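Local structure of alpha-rhamnosidase (Dictyoglomus thermophilum, 6I60) at residues Lys379-Glu384 against Thr449-Glu454; Gly855-Ala860 against Ile873-Thr878. The protein probably hydrolyses terminal non-reducing alpha-L-rhamnose residues of alpha-L-rhamnosides, as a multidomain glycoside hydrolase. One frame throughout, in Å; residues are numbered along the deposited sequence.

Overall arrangement
Interactions 1 and 2 lie in different parts of the chain, the first in the concanavalin-like domain and the second in the C-terminal domain, with centres about 49 Å apart and nearest atoms about 30 Å apart. They share no strand or sheet. Both are partly buried and both join antiparallel neighbours, but by different means. Residues 379-384 meet 449-454 where one strand ends and the next begins, and charged side chains do most of the work around a single backbone-to-backbone hydrogen bond. Residues 855-860 and 873-878 pair backbone to backbone near the open end of a beta hairpin, with a buried tryptophan ring under the neighbouring strand in place of ion pairs.

Interaction 1 (Lys379-Glu384 against Thr449-Glu454); sequences KVRTNE and TLEDIE
Lys379 and Arg381 reach across to three acidic residues, Glu451, Asp452 and Glu454, in a salt-bridge network. Lys379 NZ lies 2.7 Å from Glu454 OE2, which it meets on the anti side of the carboxylate, and makes a weak, longer bridge of 3.2 Å to Glu451 OE2. The lysine chain runs straight to CE and bends at its last torsion (chi4 129°), bringing the ammonium between these two carboxylates. Arg381 NH2 bonds Asp452 OD1 at 3.2 Å, almost in the guanidinium plane but with the two flat groups turned 55° apart; a long bridge to Glu451 OE1 adds to this.

Among the hydrogen bonds to backbone, Lys379 NZ also donates to Glu451 O at 3.0 Å, so the ammonium has three acceptors, the one to Glu451 OE2 weak. Lys379 N donates to Asp452 O at 2.9 Å. Within 449-454, Glu451 N bonds Thr449 OG1, an ST turn leading toward the strand.

Glu454 has a second basic partner, Lys377, through OE1. The contact lies where strand 375-380 ends beside the start of strand 453-458, its neighbour in an antiparallel sheet; both segments belong to the concanavalin-like domain, and strand 425-427 flanks 375-380 on the other side.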
loop_
_atom_site.group_PDB
_atom_site.type_symbol
_atom_site.label_atom_id
_atom_site.label_comp_id
_atom_site.label_asym_id
_atom_site.label_seq_id
_atom_site.Cartn_x
_atom_site.Cartn_y
_atom_site.Cartn_z
ATOM N N LYS A 379 19.171 23.403 8.274
ATOM C CA LYS A 379 20.082 23.831 9.328
ATOM C C LYS A 379 20.391 25.304 9.109
ATOM O O LYS A 379 20.824 25.693 8.018
ATOM C CB LYS A 379 21.365 22.998 9.325
ATOM C CG LYS A 379 21.145 21.498 9.447
ATOM C CD LYS A 379 22.470 20.744 9.421
ATOM C CE LYS A 379 22.262 19.243 9.545
ATOM N NZ LYS A 379 22.976 18.489 8.475
ATOM N N VAL A 380 20.154 26.123 10.130
ATOM C CA VAL A 380 20.340 27.564 10.021
ATOM C C VAL A 380 21.296 28.030 11.111
ATOM O O VAL A 380 21.396 27.426 12.184
ATOM C CB VAL A 380 18.996 28.324 10.102
ATOM C CG1 VAL A 380 17.939 27.623 9.265
ATOM C CG2 VAL A 380 18.534 28.454 11.541
ATOM N N ARG A 381 22.020 29.110 10.812
ATOM C CA ARG A 381 22.926 29.754 11.765
ATOM C C ARG A 381 22.740 31.257 11.590
ATOM O O ARG A 381 23.232 31.837 10.618
ATOM C CB ARG A 381 24.375 29.343 11.536
ATOM C CG ARG A 381 24.643 27.854 11.673
ATOM C CD ARG A 381 25.911 27.456 10.935
ATOM N NE ARG A 381 25.682 26.349 10.014
ATOM C CZ ARG A 381 25.951 25.078 10.292
ATOM N NH1 ARG A 381 26.462 24.750 11.472
ATOM N NH2 ARG A 381 25.709 24.134 9.393
ATOM N N THR A 382 22.034 31.882 12.522
ATOM C CA THR A 382 21.643 33.269 12.297
ATOM C C THR A 382 21.988 34.200 13.449
ATOM O O THR A 382 22.387 35.342 13.199
ATOM C CB THR A 382 20.134 33.343 12.011
ATOM O OG1 THR A 382 19.689 34.701 12.122
ATOM C CG2 THR A 382 19.361 32.474 12.993
ATOM N N ASN A 383 21.815 33.757 14.699
ATOM C CA ASN A 383 22.034 34.572 15.893
ATOM C C ASN A 383 21.024 35.714 16.007
ATOM O O ASN A 383 20.669 36.118 17.119
ATOM C CB ASN A 383 23.463 35.123 15.929
ATOM C CG ASN A 383 24.361 34.348 16.869
ATOM O OD1 ASN A 383 23.887 33.569 17.697
ATOM N ND2 ASN A 383 25.668 34.557 16.749
ATOM N N GLU A 384 20.555 36.239 14.878
ATOM C CA GLU A 384 19.524 37.267 14.865
ATOM C C GLU A 384 18.150 36.607 14.859
ATOM O O GLU A 384 17.899 35.687 14.076
ATOM C CB GLU A 384 19.681 38.182 13.651
ATOM N N THR A 449 24.569 25.344 1.790
ATOM C CA THR A 449 25.314 24.266 1.152
ATOM C C THR A 449 24.429 23.033 1.011
ATOM O O THR A 449 23.241 23.045 1.341
ATOM C CB THR A 449 26.579 23.929 1.946
ATOM O OG1 THR A 449 26.264 22.966 2.961
ATOM C CG2 THR A 449 27.152 25.173 2.600
ATOM N N LEU A 450 25.030 21.951 0.519
ATOM C CA LEU A 450 24.318 20.689 0.364
ATOM C C LEU A 450 24.198 19.914 1.669
ATOM O O LEU A 450 23.507 18.890 1.699
ATOM C CB LEU A 450 25.008 19.820 -0.689
ATOM C CG LEU A 450 25.248 20.475 -2.051
ATOM C CD1 LEU A 450 25.811 19.470 -3.041
ATOM C CD2 LEU A 450 23.966 21.092 -2.585
ATOM N N GLU A 451 24.855 20.365 2.738
ATOM C CA GLU A 451 24.707 19.744 4.048
ATOM C C GLU A 451 23.589 20.372 4.869
ATOM O O GLU A 451 22.974 19.686 5.694
ATOM C CB GLU A 451 26.024 19.829 4.826
ATOM C CG GLU A 451 26.019 19.100 6.166
ATOM C CD GLU A 451 25.839 20.037 7.356
ATOM O OE1 GLU A 451 25.535 21.232 7.144
ATOM O OE2 GLU A 451 26.000 19.574 8.507
ATOM N N ASP A 452 23.306 21.658 4.654
ATOM C CA ASP A 452 22.263 22.358 5.396
ATOM C C ASP A 452 20.857 21.941 4.989
ATOM O O ASP A 452 19.895 22.406 5.609
ATOM C CB ASP A 452 22.423 23.869 5.219
ATOM C CG ASP A 452 23.795 24.361 5.634
ATOM O OD1 ASP A 452 24.406 23.738 6.529
ATOM O OD2 ASP A 452 24.263 25.370 5.066
ATOM N N ILE A 453 20.712 21.094 3.975
ATOM C CA ILE A 453 19.417 20.598 3.524
ATOM C C ILE A 453 19.438 19.079 3.613
ATOM O O ILE A 453 20.381 18.439 3.134
ATOM C CB ILE A 453 19.099 21.063 2.090
ATOM C CG1 ILE A 453 18.705 22.539 2.083
ATOM C CG2 ILE A 453 17.991 20.224 1.481
ATOM C CD1 ILE A 453 17.759 22.913 3.195
ATOM N N GLU A 454 18.408 18.506 4.234
ATOM C CA GLU A 454 18.294 17.061 4.401
ATOM C C GLU A 454 16.876 16.645 4.037
ATOM O O GLU A 454 15.924 16.997 4.742
ATOM C CB GLU A 454 18.636 16.641 5.831
ATOM C CG GLU A 454 20.042 16.094 5.998
ATOM C CD GLU A 454 20.398 15.847 7.450
ATOM O OE1 GLU A 454 19.606 15.184 8.154
ATOM O OE2 GLU A 454 21.469 16.320 7.892
#

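Interaction 2 (Gly855-Ala860 against Ile873-Thr878); sequences GDLKYA and INWQKT
Trp875 lays one face of its indole beneath the backbone of Tyr859 and Ala860. Ala860 N sits over the middle of the ring system, 3.9 Å above its plane, and the Tyr859 carbonyl carbon lies nearer the rim. The methyl of Ala860, on the same side of the sheet as the indole, sits above the same face, displaced toward the rim that runs from NE1 through CE2 to CZ2, with Ala860 CB 3.5 Å from Trp875 CE2. Trp875 takes chi1 62°, with CG between its own backbone N and carbonyl carbon, and this swings the indole across toward 855-860. Leu857 approaches differently: its CB lies near the ring plane, meeting the six-membered edge at Trp875 CH2 (3.8 Å). The indole is therefore touched on one face and at one point of its edge by the same segment. Trp875 NE1 is hydrogen-bonded to Ile834 O.

On the other side of the sheet Tyr859 and Gln876 form the non-hydrogen-bonded pair, touching lightly through Tyr859 CB and Gln876 CG at 4.1 Å. Ala860 and Trp875 are the hydrogen-bonded pair, yet both their bonds are weak, Ala860 N to Trp875 O at 3.4 Å and Trp875 N to Ala860 O at 3.3 Å. Lys877 N makes a shorter bond to Lys858 O, 2.9 Å, and continues the pairing just before strand 859-866 begins. Alongside, the aliphatic part of Lys877 runs past Leu857 O.

These strands, 859-866 and 869-877, are the arms of a beta hairpin of the C-terminal domain, in an antiparallel sheet that strand 466-470, from far earlier in the chain, joins at the edge. That strand flanks the first arm and strand 882-888 the second, while Pro851 and Pro853 also pack on Trp875.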
loop_
_atom_site.group_PDB
_atom_site.type_symbol
_atom_site.label_atom_id
_atom_site.label_comp_id
_atom_site.label_asym_id
_atom_site.label_seq_id
_atom_site.Cartn_x
_atom_site.Cartn_y
_atom_site.Cartn_z
ATOM N N GLY A 855 13.047 -10.664 -27.287
ATOM C CA GLY A 855 13.887 -9.568 -27.741
ATOM C C GLY A 855 15.360 -9.902 -27.633
ATOM O O GLY A 855 15.803 -11.004 -27.976
ATOM N N ASP A 856 16.136 -8.933 -27.147
ATOM C CA ASP A 856 17.564 -9.105 -26.912
ATOM C C ASP A 856 17.884 -9.288 -25.431
ATOM O O ASP A 856 18.976 -8.923 -24.981
ATOM C CB ASP A 856 18.343 -7.921 -27.484
ATOM C CG ASP A 856 17.780 -6.582 -27.040
ATOM O OD1 ASP A 856 16.607 -6.540 -26.616
ATOM O OD2 ASP A 856 18.512 -5.573 -27.115
ATOM N N LEU A 857 16.949 -9.844 -24.665
ATOM C CA LEU A 857 17.179 -10.069 -23.245
ATOM C C LEU A 857 18.190 -11.188 -23.038
ATOM O O LEU A 857 18.153 -12.217 -23.720
ATOM C CB LEU A 857 15.867 -10.415 -22.541
ATOM C CG LEU A 857 14.884 -9.264 -22.322
ATOM C CD1 LEU A 857 13.652 -9.745 -21.571
ATOM C CD2 LEU A 857 15.554 -8.117 -21.585
ATOM N N LYS A 858 19.100 -10.983 -22.087
ATOM C CA LYS A 858 20.115 -11.972 -21.756
ATOM C C LYS A 858 19.912 -12.620 -20.397
ATOM O O LYS A 858 20.252 -13.794 -20.232
ATOM C CB LYS A 858 21.511 -11.338 -21.802
ATOM C CG LYS A 858 21.826 -10.618 -23.105
ATOM C CD LYS A 858 23.305 -10.268 -23.204
ATOM C CE LYS A 858 23.585 -8.869 -22.673
ATOM N NZ LYS A 858 23.353 -7.821 -23.708
ATOM N N TYR A 859 19.363 -11.894 -19.426
ATOM C CA TYR A 859 19.127 -12.440 -18.098
ATOM C C TYR A 859 17.978 -11.685 -17.446
ATOM O O TYR A 859 17.615 -10.583 -17.866
ATOM C CB TYR A 859 20.386 -12.362 -17.222
ATOM C CG TYR A 859 20.891 -10.953 -16.995
ATOM C CD1 TYR A 859 20.376 -10.166 -15.973
ATOM C CD2 TYR A 859 21.882 -10.409 -17.804
ATOM C CE1 TYR A 859 20.828 -8.878 -15.765
ATOM C CE2 TYR A 859 22.345 -9.120 -17.600
ATOM C CZ TYR A 859 21.814 -8.360 -16.578
ATOM O OH TYR A 859 22.265 -7.077 -16.365
ATOM N N ALA A 860 17.413 -12.294 -16.404
ATOM C CA ALA A 860 16.364 -11.677 -15.603
ATOM C C ALA A 860 16.172 -12.502 -14.341
ATOM O O ALA A 860 16.303 -13.727 -14.373
ATOM C CB ALA A 860 15.043 -11.577 -16.378
ATOM N N ILE A 873 13.516 -16.914 -9.092
ATOM C CA ILE A 873 13.664 -17.394 -10.463
ATOM C C ILE A 873 14.841 -16.666 -11.100
ATOM O O ILE A 873 14.989 -15.450 -10.941
ATOM C CB ILE A 873 12.378 -17.192 -11.293
ATOM C CG1 ILE A 873 12.565 -17.741 -12.709
ATOM C CG2 ILE A 873 11.968 -15.724 -11.328
ATOM C CD1 ILE A 873 11.337 -18.426 -13.268
ATOM N N ASN A 874 15.693 -17.415 -11.795
ATOM C CA ASN A 874 16.829 -16.863 -12.520
ATOM C C ASN A 874 16.950 -17.594 -13.844
ATOM O O ASN A 874 16.785 -18.816 -13.894
ATOM C CB ASN A 874 18.144 -17.012 -11.741
ATOM C CG ASN A 874 18.042 -16.533 -10.308
ATOM O OD1 ASN A 874 18.434 -15.413 -9.990
ATOM N ND2 ASN A 874 17.531 -17.389 -9.430
ATOM N N TRP A 875 17.238 -16.855 -14.913
ATOM C CA TRP A 875 17.462 -17.486 -16.205
ATOM C C TRP A 875 18.473 -16.683 -17.007
ATOM O O TRP A 875 18.503 -15.450 -16.933
ATOM C CB TRP A 875 16.155 -17.650 -16.996
ATOM C CG TRP A 875 15.452 -16.372 -17.352
ATOM C CD1 TRP A 875 14.418 -15.791 -16.678
ATOM C CD2 TRP A 875 15.712 -15.532 -18.486
ATOM N NE1 TRP A 875 14.025 -14.639 -17.313
ATOM C CE2 TRP A 875 14.803 -14.457 -18.425
ATOM C CE3 TRP A 875 16.628 -15.583 -19.541
ATOM C CZ2 TRP A 875 14.784 -13.440 -19.380
ATOM C CZ3 TRP A 875 16.610 -14.573 -20.486
ATOM C CH2 TRP A 875 15.692 -13.516 -20.401
ATOM N N GLN A 876 19.306 -17.397 -17.764
ATOM C CA GLN A 876 20.288 -16.810 -18.663
ATOM C C GLN A 876 20.114 -17.423 -20.043
ATOM O O GLN A 876 19.849 -18.624 -20.167
ATOM C CB GLN A 876 21.720 -17.048 -18.173
ATOM C CG GLN A 876 22.260 -15.973 -17.252
ATOM C CD GLN A 876 23.536 -16.404 -16.554
ATOM O OE1 GLN A 876 23.605 -16.436 -15.323
ATOM N NE2 GLN A 876 24.555 -16.741 -17.338
ATOM N N LYS A 877 20.267 -16.602 -21.079
ATOM C CA LYS A 877 20.082 -17.035 -22.460
ATOM C C LYS A 877 21.346 -16.724 -23.250
ATOM O O LYS A 877 21.688 -15.554 -23.451
ATOM C CB LYS A 877 18.865 -16.359 -23.091
ATOM C CG LYS A 877 18.496 -16.903 -24.466
ATOM C CD LYS A 877 17.539 -15.967 -25.191
ATOM C CE LYS A 877 17.308 -16.408 -26.629
ATOM N NZ LYS A 877 18.493 -16.147 -27.494
ATOM N N THR A 878 22.038 -17.769 -23.687
ATOM C CA THR A 878 23.149 -17.666 -24.618
ATOM C C THR A 878 22.770 -18.360 -25.924
ATOM O O THR A 878 21.640 -18.826 -26.103
ATOM C CB THR A 878 24.423 -18.265 -24.018
ATOM O OG1 THR A 878 24.243 -19.670 -23.806
ATOM C CG2 THR A 878 24.752 -17.596 -22.692
#